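Transcriptional regulator (LacI family) (Clostridium acetobutylicum ATCC 824, PDB 3G85) probably regulates transcription as a DNA-binding repressor-type factor of the LacI family, whose periplasmic-binding-protein-like part would be expected to sense a small effector molecule. Local coordinates at residues I160-A168 against A178-P189; A200-N208 against Y230-V238. All coordinates share one frame; numbering follows the deposited sequence.

Contact 1: residues I160-A168 against A178-P189; sequences ISENHIIAA and AAKKLMKLKNTP
Ile166 reaches from the edge strand 165-167 into the angle between the last turn of helix 172-182 and the loop that follows, and around it the contact is at its tightest. With CG1 beside the backbone N and anti to the carbonyl carbon (chi1 -58°), and the chain extended beyond it, CD1 arrives at the Leu182 backbone, 3.8 Å from Leu182 CA, and meets Leu182 CD1 as well; the two side chains run at about a right angle. Leu185 CD1 completes the apolar cluster at 4.2 Å from Ile166 CD1. Two residues on from Ile166, two methyls meet, Ala168 CB lying 3.8 Å from Ala178 CB.

Across this contact the His164 ring meets mainly carbon. Pro189 CD sits over one face, 4.0 Å from the ring centroid and 29° off its normal, a CH-pi contact, while Leu185 CD1 approaches obliquely to within 3.7 Å of His164 CD2. The Asn187 carbonyl is close to NE2, but the angle is too poor for a hydrogen bond.

Toward solvent the fit is looser. The Asn163 amide merely touches Leu185 with its ND2, and the extended Lys181 side chain passes Ile166 CG2 with its CD. Its ammonium group is linked to the strand through a water, which accepts from Lys181 NZ and donates to Ala167 O, both at 2.8 Å.

The arrangement is the packing of a helix on the border of a Rossmann-like sheet. Strand 165-167, outermost on this side, takes its backbone bonds from strand 131-134, and residues 178-182 of the helix run back at 144° to the direction of strand 165-167 before the chain enters strand 191-194. Ala178 also touches Ile133, and Ala179 turns to helix 197-209.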
loop_
_atom_site.group_PDB
_atom_site.type_symbol
_atom_site.label_atom_id
_atom_site.label_comp_id
_atom_site.label_asym_id
_atom_site.label_seq_id
_atom_site.Cartn_x
_atom_site.Cartn_y
_atom_site.Cartn_z
ATOM N N ILE A 160 -10.148 4.450 20.630
ATOM C CA ILE A 160 -9.553 5.428 19.730
ATOM C C ILE A 160 -10.459 6.628 19.654
ATOM O O ILE A 160 -11.389 6.658 18.835
ATOM C CB ILE A 160 -9.335 4.955 18.253
ATOM C CG1 ILE A 160 -9.011 3.469 18.151
ATOM C CG2 ILE A 160 -8.277 5.838 17.552
ATOM C CD1 ILE A 160 -7.635 3.158 18.644
ATOM N N SER A 161 -10.150 7.625 20.476
ATOM C CA SER A 161 -10.830 8.915 20.441
ATOM C C SER A 161 -10.628 9.573 19.080
ATOM O O SER A 161 -9.530 9.528 18.516
ATOM C CB SER A 161 -10.299 9.802 21.565
ATOM O OG SER A 161 -10.174 9.044 22.775
ATOM N N GLU A 162 -11.701 10.174 18.555
ATOM C CA GLU A 162 -11.720 10.758 17.202
ATOM C C GLU A 162 -10.675 11.845 17.028
ATOM O O GLU A 162 -10.160 12.062 15.935
ATOM C CB GLU A 162 -13.097 11.341 16.918
ATOM C CG GLU A 162 -13.365 11.626 15.453
ATOM C CD GLU A 162 -14.724 12.271 15.250
ATOM O OE1 GLU A 162 -15.572 12.190 16.189
ATOM O OE2 GLU A 162 -14.935 12.864 14.165
ATOM N N ASN A 163 -10.360 12.533 18.117
ATOM C CA ASN A 163 -9.360 13.567 18.051
ATOM C C ASN A 163 -7.955 12.988 18.121
ATOM O O ASN A 163 -6.966 13.717 17.994
ATOM C CB ASN A 163 -9.557 14.585 19.168
ATOM C CG ASN A 163 -9.207 14.016 20.510
ATOM O OD1 ASN A 163 -9.759 12.996 20.917
ATOM N ND2 ASN A 163 -8.279 14.660 21.203
ATOM N N HIS A 164 -7.847 11.678 18.324
ATOM C CA HIS A 164 -6.522 11.039 18.259
ATOM C C HIS A 164 -6.249 10.388 16.936
ATOM O O HIS A 164 -5.371 9.569 16.839
ATOM C CB HIS A 164 -6.314 10.030 19.379
ATOM C CG HIS A 164 -6.265 10.656 20.730
ATOM N ND1 HIS A 164 -6.313 9.917 21.893
ATOM C CD2 HIS A 164 -6.180 11.956 21.104
ATOM C CE1 HIS A 164 -6.248 10.736 22.929
ATOM N NE2 HIS A 164 -6.166 11.978 22.477
ATOM N N ILE A 165 -7.053 10.735 15.943
ATOM C CA ILE A 165 -6.779 10.439 14.565
ATOM C C ILE A 165 -6.314 11.764 13.955
ATOM O O ILE A 165 -7.035 12.778 13.986
ATOM C CB ILE A 165 -8.028 9.864 13.863
ATOM C CG1 ILE A 165 -8.391 8.503 14.480
ATOM C CG2 ILE A 165 -7.765 9.698 12.397
ATOM C CD1 ILE A 165 -9.822 8.088 14.254
ATOM N N ILE A 166 -5.078 11.767 13.464
ATOM C CA ILE A 166 -4.423 12.991 13.013
ATOM C C ILE A 166 -4.082 12.818 11.537
ATOM O O ILE A 166 -3.393 11.840 11.176
ATOM C CB ILE A 166 -3.117 13.238 13.828
ATOM C CG1 ILE A 166 -3.431 13.337 15.329
ATOM C CG2 ILE A 166 -2.362 14.452 13.340
ATOM C CD1 ILE A 166 -2.207 13.345 16.233
ATOM N N ALA A 167 -4.574 13.732 10.701
ATOM C CA ALA A 167 -4.244 13.731 9.280
ATOM C C ALA A 167 -2.765 14.067 9.116
ATOM O O ALA A 167 -2.205 14.855 9.907
ATOM C CB ALA A 167 -5.113 14.726 8.500
ATOM N N ALA A 168 -2.135 13.479 8.099
ATOM C CA ALA A 168 -0.745 13.806 7.761
ATOM C C ALA A 168 -0.477 13.677 6.273
ATOM O O ALA A 168 -1.122 12.877 5.572
ATOM C CB ALA A 168 0.212 12.880 8.531
ATOM N N ALA A 178 3.142 15.704 11.941
ATOM C CA ALA A 178 2.089 15.022 12.668
ATOM C C ALA A 178 2.507 14.730 14.113
ATOM O O ALA A 178 1.698 14.872 15.031
ATOM C CB ALA A 178 1.677 13.713 11.940
ATOM N N ALA A 179 3.758 14.316 14.323
ATOM C CA ALA A 179 4.234 13.987 15.663
ATOM C C ALA A 179 4.272 15.237 16.546
ATOM O O ALA A 179 4.030 15.153 17.760
ATOM C CB ALA A 179 5.622 13.361 15.598
ATOM N N LYS A 180 4.604 16.374 15.944
ATOM C CA LYS A 180 4.644 17.650 16.678
ATOM C C LYS A 180 3.237 18.010 17.202
ATOM O O LYS A 180 3.084 18.488 18.328
ATOM C CB LYS A 180 5.237 18.754 15.812
ATOM C CG LYS A 180 6.722 18.588 15.575
ATOM C CD LYS A 180 7.337 19.760 14.802
ATOM C CE LYS A 180 8.828 19.529 14.563
ATOM N NZ LYS A 180 9.455 20.718 13.861
ATOM N N LYS A 181 2.215 17.727 16.405
ATOM C CA LYS A 181 0.814 17.892 16.853
ATOM C C LYS A 181 0.452 16.851 17.892
ATOM O O LYS A 181 -0.129 17.189 18.930
ATOM C CB LYS A 181 -0.148 17.774 15.683
ATOM C CG LYS A 181 0.121 18.725 14.599
ATOM C CD LYS A 181 -0.848 18.519 13.445
ATOM C CE LYS A 181 -0.371 19.360 12.262
ATOM N NZ LYS A 181 -1.135 19.131 11.012
ATOM N N LEU A 182 0.766 15.583 17.613
ATOM C CA LEU A 182 0.558 14.499 18.576
ATOM C C LEU A 182 1.103 14.912 19.931
ATOM O O LEU A 182 0.453 14.689 20.944
ATOM C CB LEU A 182 1.249 13.186 18.145
ATOM C CG LEU A 182 1.069 11.924 18.996
ATOM C CD1 LEU A 182 -0.422 11.493 19.040
ATOM C CD2 LEU A 182 1.956 10.754 18.521
HETATM N N MSE A 183 2.279 15.533 19.928
HETATM C CA MSE A 183 2.950 15.936 21.164
HETATM C C MSE A 183 2.221 17.069 21.911
HETATM O O MSE A 183 2.433 17.250 23.107
HETATM C CB MSE A 183 4.407 16.343 20.906
HETATM C CG MSE A 183 5.311 15.218 20.412
HETATM SE SE MSE A 183 5.605 13.854 21.768
HETATM C CE MSE A 183 4.135 12.613 21.448
ATOM N N LYS A 184 1.381 17.806 21.205
ATOM C CA LYS A 184 0.584 18.873 21.824
ATOM C C LYS A 184 -0.653 18.388 22.550
ATOM O O LYS A 184 -1.227 19.144 23.345
ATOM C CB LYS A 184 0.198 19.926 20.804
ATOM C CG LYS A 184 1.312 20.874 20.557
ATOM C CD LYS A 184 1.021 21.773 19.413
ATOM C CE LYS A 184 2.317 22.528 19.097
ATOM N NZ LYS A 184 2.030 23.577 18.137
ATOM N N LEU A 185 -1.060 17.146 22.280
ATOM C CA LEU A 185 -2.226 16.555 22.925
ATOM C C LEU A 185 -2.017 16.505 24.443
ATOM O O LEU A 185 -0.904 16.235 24.928
ATOM C CB LEU A 185 -2.581 15.181 22.325
ATOM C CG LEU A 185 -3.178 15.100 20.900
ATOM C CD1 LEU A 185 -3.047 13.712 20.304
ATOM C CD2 LEU A 185 -4.639 15.494 20.863
ATOM N N LYS A 186 -3.075 16.834 25.184
ATOM C CA LYS A 186 -3.022 16.779 26.641
ATOM C C LYS A 186 -2.715 15.366 27.111
ATOM O O LYS A 186 -1.897 15.179 28.005
ATOM C CB LYS A 186 -4.334 17.263 27.273
ATOM C CG LYS A 186 -4.282 18.709 27.732
ATOM C CD LYS A 186 -4.716 19.686 26.644
ATOM C CE LYS A 186 -4.278 21.094 26.991
ATOM N NZ LYS A 186 -2.799 21.276 26.798
ATOM N N ASN A 187 -3.402 14.394 26.514
ATOM C CA ASN A 187 -3.203 12.978 26.797
ATOM C C ASN A 187 -2.900 12.248 25.495
ATOM O O ASN A 187 -3.797 12.082 24.664
ATOM C CB ASN A 187 -4.463 12.377 27.419
ATOM C CG ASN A 187 -4.751 12.918 28.808
ATOM O OD1 ASN A 187 -5.682 13.706 28.993
ATOM N ND2 ASN A 187 -3.944 12.505 29.796
ATOM N N THR A 188 -1.645 11.842 25.298
ATOM C CA THR A 188 -1.279 11.027 24.122
ATOM C C THR A 188 -1.286 9.529 24.489
ATOM O O THR A 188 -0.625 9.142 25.446
ATOM C CB THR A 188 0.124 11.378 23.583
ATOM O OG1 THR A 188 1.113 10.838 24.474
ATOM C CG2 THR A 188 0.322 12.890 23.467
ATOM N N PRO A 189 -2.015 8.685 23.717
ATOM C CA PRO A 189 -2.040 7.245 23.963
ATOM C C PRO A 189 -0.656 6.604 23.867
ATOM O O PRO A 189 0.294 7.222 23.375
ATOM C CB PRO A 189 -2.942 6.695 22.839
ATOM C CG PRO A 189 -3.781 7.835 22.428
ATOM C CD PRO A 189 -2.877 9.060 22.581
HETATM O O HOH W 1 -0.093 16.592 10.453
#

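Contact 2: residues A200-N208 against Y230-V238; sequences ALGVISVLN and YTEFSTPPV
Ile204 CG1 and Asn208 CG, one helical turn apart, both stand beside their backbone N, at chi1 -75° for each, an arrangement that leaves Ile204 CG2 and the Asn208 amide at the same carbonyl, Thr235 O. Ile204 CG2, anti to the backbone N, lies against that carbonyl and 3.7 Å from Pro236 CD, the Ile204 and Pro236 side chains being inclined to each other. In Asn208 the torsion directs the amide toward the 230-238 segment, where ND2 donates to Thr235 O over 2.7 Å. The N-H points well at its acceptor (160°), and the oxygen lies practically in the Asn208 amide plane, although the donor is tilted 31° from the carbonyl plane.

Nearer the start of the helix segment, Leu201 divides its methyls: CD1 rests 4.0 Å from Tyr230 CB, and CD2 packs on Ser234 CB at 3.7 Å. Ala200 CB meets Val238 CG1 more loosely.

The loop facing the helix bends through a cis peptide before Pro236 and is braced internally, Ser234 OG donating to Pro236 O from above the carbonyl plane. The polar end of Thr231 is turned to Arg279, which also binds Val238 O.

Chemically, the contact is mostly apolar, and its single cross-segment hydrogen bond gives it direction by helping to orient the Thr235 carbonyl next to the cis peptide before Pro236.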
loop_
_atom_site.group_PDB
_atom_site.type_symbol
_atom_site.label_atom_id
_atom_site.label_comp_id
_atom_site.label_asym_id
_atom_site.label_seq_id
_atom_site.Cartn_x
_atom_site.Cartn_y
_atom_site.Cartn_z
ATOM N N ALA A 200 5.772 6.967 9.835
ATOM C CA ALA A 200 6.395 6.409 11.051
ATOM C C ALA A 200 7.849 6.843 11.226
ATOM O O ALA A 200 8.297 7.136 12.343
ATOM C CB ALA A 200 6.296 4.876 11.029
ATOM N N LEU A 201 8.586 6.919 10.127
ATOM C CA LEU A 201 9.989 7.350 10.216
ATOM C C LEU A 201 10.114 8.810 10.676
ATOM O O LEU A 201 10.986 9.134 11.506
ATOM C CB LEU A 201 10.710 7.173 8.885
ATOM C CG LEU A 201 10.905 5.702 8.489
ATOM C CD1 LEU A 201 11.440 5.668 7.043
ATOM C CD2 LEU A 201 11.785 4.908 9.530
ATOM N N GLY A 202 9.210 9.653 10.201
ATOM C CA GLY A 202 9.159 11.051 10.641
ATOM C C GLY A 202 8.780 11.161 12.119
ATOM O O GLY A 202 9.348 11.979 12.866
ATOM N N VAL A 203 7.797 10.364 12.524
ATOM C CA VAL A 203 7.359 10.324 13.937
ATOM C C VAL A 203 8.520 9.970 14.878
ATOM O O VAL A 203 8.780 10.654 15.867
ATOM C CB VAL A 203 6.206 9.358 14.145
ATOM C CG1 VAL A 203 5.987 9.120 15.684
ATOM C CG2 VAL A 203 4.928 9.842 13.416
ATOM N N ILE A 204 9.256 8.924 14.544
ATOM C CA ILE A 204 10.372 8.493 15.367
ATOM C C ILE A 204 11.467 9.568 15.409
ATOM O O ILE A 204 12.128 9.713 16.462
ATOM C CB ILE A 204 10.889 7.128 14.870
ATOM C CG1 ILE A 204 9.915 6.048 15.293
ATOM C CG2 ILE A 204 12.267 6.802 15.397
ATOM C CD1 ILE A 204 9.938 4.903 14.314
ATOM N N SER A 205 11.633 10.337 14.317
ATOM C CA SER A 205 12.585 11.457 14.290
ATOM C C SER A 205 12.286 12.385 15.494
ATOM O O SER A 205 13.177 12.751 16.277
ATOM C CB SER A 205 12.472 12.237 12.967
ATOM O OG SER A 205 13.306 13.381 12.917
ATOM N N VAL A 206 11.014 12.731 15.631
ATOM C CA VAL A 206 10.572 13.671 16.671
ATOM C C VAL A 206 10.642 13.018 18.059
ATOM O O VAL A 206 11.175 13.614 19.004
ATOM C CB VAL A 206 9.164 14.204 16.369
ATOM C CG1 VAL A 206 8.630 15.050 17.552
ATOM C CG2 VAL A 206 9.183 15.030 15.115
ATOM N N LEU A 207 10.118 11.802 18.193
ATOM C CA LEU A 207 10.160 11.091 19.473
ATOM C C LEU A 207 11.587 10.895 19.985
ATOM O O LEU A 207 11.829 10.963 21.209
ATOM C CB LEU A 207 9.452 9.733 19.386
ATOM C CG LEU A 207 7.993 9.632 18.946
ATOM C CD1 LEU A 207 7.542 8.202 19.138
ATOM C CD2 LEU A 207 7.061 10.593 19.679
ATOM N N ASN A 208 12.533 10.633 19.078
ATOM C CA ASN A 208 13.945 10.540 19.456
ATOM C C ASN A 208 14.521 11.875 19.980
ATOM O O ASN A 208 15.193 11.895 21.021
ATOM C CB ASN A 208 14.788 10.018 18.293
ATOM C CG ASN A 208 14.603 8.520 18.065
ATOM O OD1 ASN A 208 14.015 7.825 18.897
ATOM N ND2 ASN A 208 15.126 8.013 16.944
ATOM N N TYR A 230 14.241 0.336 5.355
ATOM C CA TYR A 230 14.226 1.600 6.101
ATOM C C TYR A 230 13.685 1.397 7.515
ATOM O O TYR A 230 14.177 1.980 8.480
ATOM C CB TYR A 230 13.456 2.693 5.362
ATOM C CG TYR A 230 14.174 3.224 4.151
ATOM C CD1 TYR A 230 15.270 4.087 4.282
ATOM C CD2 TYR A 230 13.755 2.881 2.872
ATOM C CE1 TYR A 230 15.945 4.580 3.156
ATOM C CE2 TYR A 230 14.426 3.375 1.728
ATOM C CZ TYR A 230 15.505 4.221 1.888
ATOM O OH TYR A 230 16.164 4.699 0.783
ATOM N N THR A 231 12.666 0.560 7.640
ATOM C CA THR A 231 12.094 0.293 8.961
ATOM C C THR A 231 12.817 -0.874 9.667
ATOM O O THR A 231 12.728 -1.001 10.894
ATOM C CB THR A 231 10.588 -0.013 8.864
ATOM O OG1 THR A 231 10.371 -1.015 7.854
ATOM C CG2 THR A 231 9.796 1.272 8.497
ATOM N N GLU A 232 13.539 -1.709 8.902
ATOM C CA GLU A 232 14.321 -2.800 9.529
ATOM C C GLU A 232 15.440 -2.202 10.382
ATOM O O GLU A 232 15.708 -2.666 11.483
ATOM C CB GLU A 232 14.931 -3.748 8.493
ATOM C CG GLU A 232 15.605 -5.005 9.133
ATOM C CD GLU A 232 16.168 -5.982 8.132
ATOM O OE1 GLU A 232 16.067 -5.754 6.918
ATOM O OE2 GLU A 232 16.764 -6.994 8.571
ATOM N N PHE A 233 16.072 -1.158 9.864
ATOM C CA PHE A 233 17.292 -0.620 10.436
ATOM C C PHE A 233 17.183 0.809 10.916
ATOM O O PHE A 233 18.214 1.465 11.132
ATOM C CB PHE A 233 18.447 -0.730 9.437
ATOM C CG PHE A 233 18.752 -2.143 8.987
ATOM C CD1 PHE A 233 19.311 -3.074 9.857
ATOM C CD2 PHE A 233 18.514 -2.516 7.663
ATOM C CE1 PHE A 233 19.623 -4.408 9.431
ATOM C CE2 PHE A 233 18.826 -3.814 7.195
ATOM C CZ PHE A 233 19.374 -4.773 8.076
ATOM N N SER A 234 15.956 1.318 11.056
ATOM C CA SER A 234 15.756 2.638 11.664
ATOM C C SER A 234 16.180 2.591 13.154
ATOM O O SER A 234 16.430 1.512 13.704
ATOM C CB SER A 234 14.300 3.074 11.554
ATOM O OG SER A 234 13.466 2.017 12.006
ATOM N N THR A 235 16.277 3.753 13.788
ATOM C CA THR A 235 16.551 3.787 15.231
ATOM C C THR A 235 15.309 4.315 15.946
ATOM O O THR A 235 15.025 5.503 15.868
ATOM C CB THR A 235 17.801 4.662 15.550
ATOM O OG1 THR A 235 18.957 4.100 14.899
ATOM C CG2 THR A 235 18.053 4.692 17.077
ATOM N N PRO A 236 14.522 3.427 16.584
ATOM C CA PRO A 236 14.637 1.985 16.635
ATOM C C PRO A 236 13.949 1.358 15.408
ATOM O O PRO A 236 13.270 2.079 14.665
ATOM C CB PRO A 236 13.836 1.645 17.902
ATOM C CG PRO A 236 12.740 2.560 17.838
ATOM C CD PRO A 236 13.333 3.876 17.342
ATOM N N PRO A 237 14.153 0.048 15.175
ATOM C CA PRO A 237 13.375 -0.660 14.161
ATOM C C PRO A 237 11.872 -0.543 14.437
ATOM O O PRO A 237 11.424 -0.531 15.594
ATOM C CB PRO A 237 13.898 -2.100 14.274
ATOM C CG PRO A 237 15.353 -1.894 14.729
ATOM C CD PRO A 237 15.174 -0.837 15.770
ATOM N N VAL A 238 11.113 -0.400 13.368
ATOM C CA VAL A 238 9.673 -0.215 13.428
ATOM C C VAL A 238 8.982 -1.485 12.945
ATOM O O VAL A 238 9.246 -1.996 11.832
ATOM C CB VAL A 238 9.257 0.943 12.493
ATOM C CG1 VAL A 238 7.690 1.164 12.476
ATOM C CG2 VAL A 238 9.976 2.197 12.881
#

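Followed from the N terminus, the two contacts come in series, neither nested in nor crossing the other. Contact 1 closes the short excursion from edge strand 165-167 through helix 172-182, before the chain turns into strand 191-194. Contact 2 opens afterwards on helix 197-209 and spans strand 219-224 to reach the loop that leads from helix 228-232 into strand 239-242. Their centres lie 18 Å apart, yet they share a wall: Ala179 CB packs 3.7 Å from Val206 CB, and Met183 meets Leu207. Helices 172-182 and 197-209 thus link the two contacts in one continuous layer along the mixed sheet, from its 165-167 border toward strand 239-242.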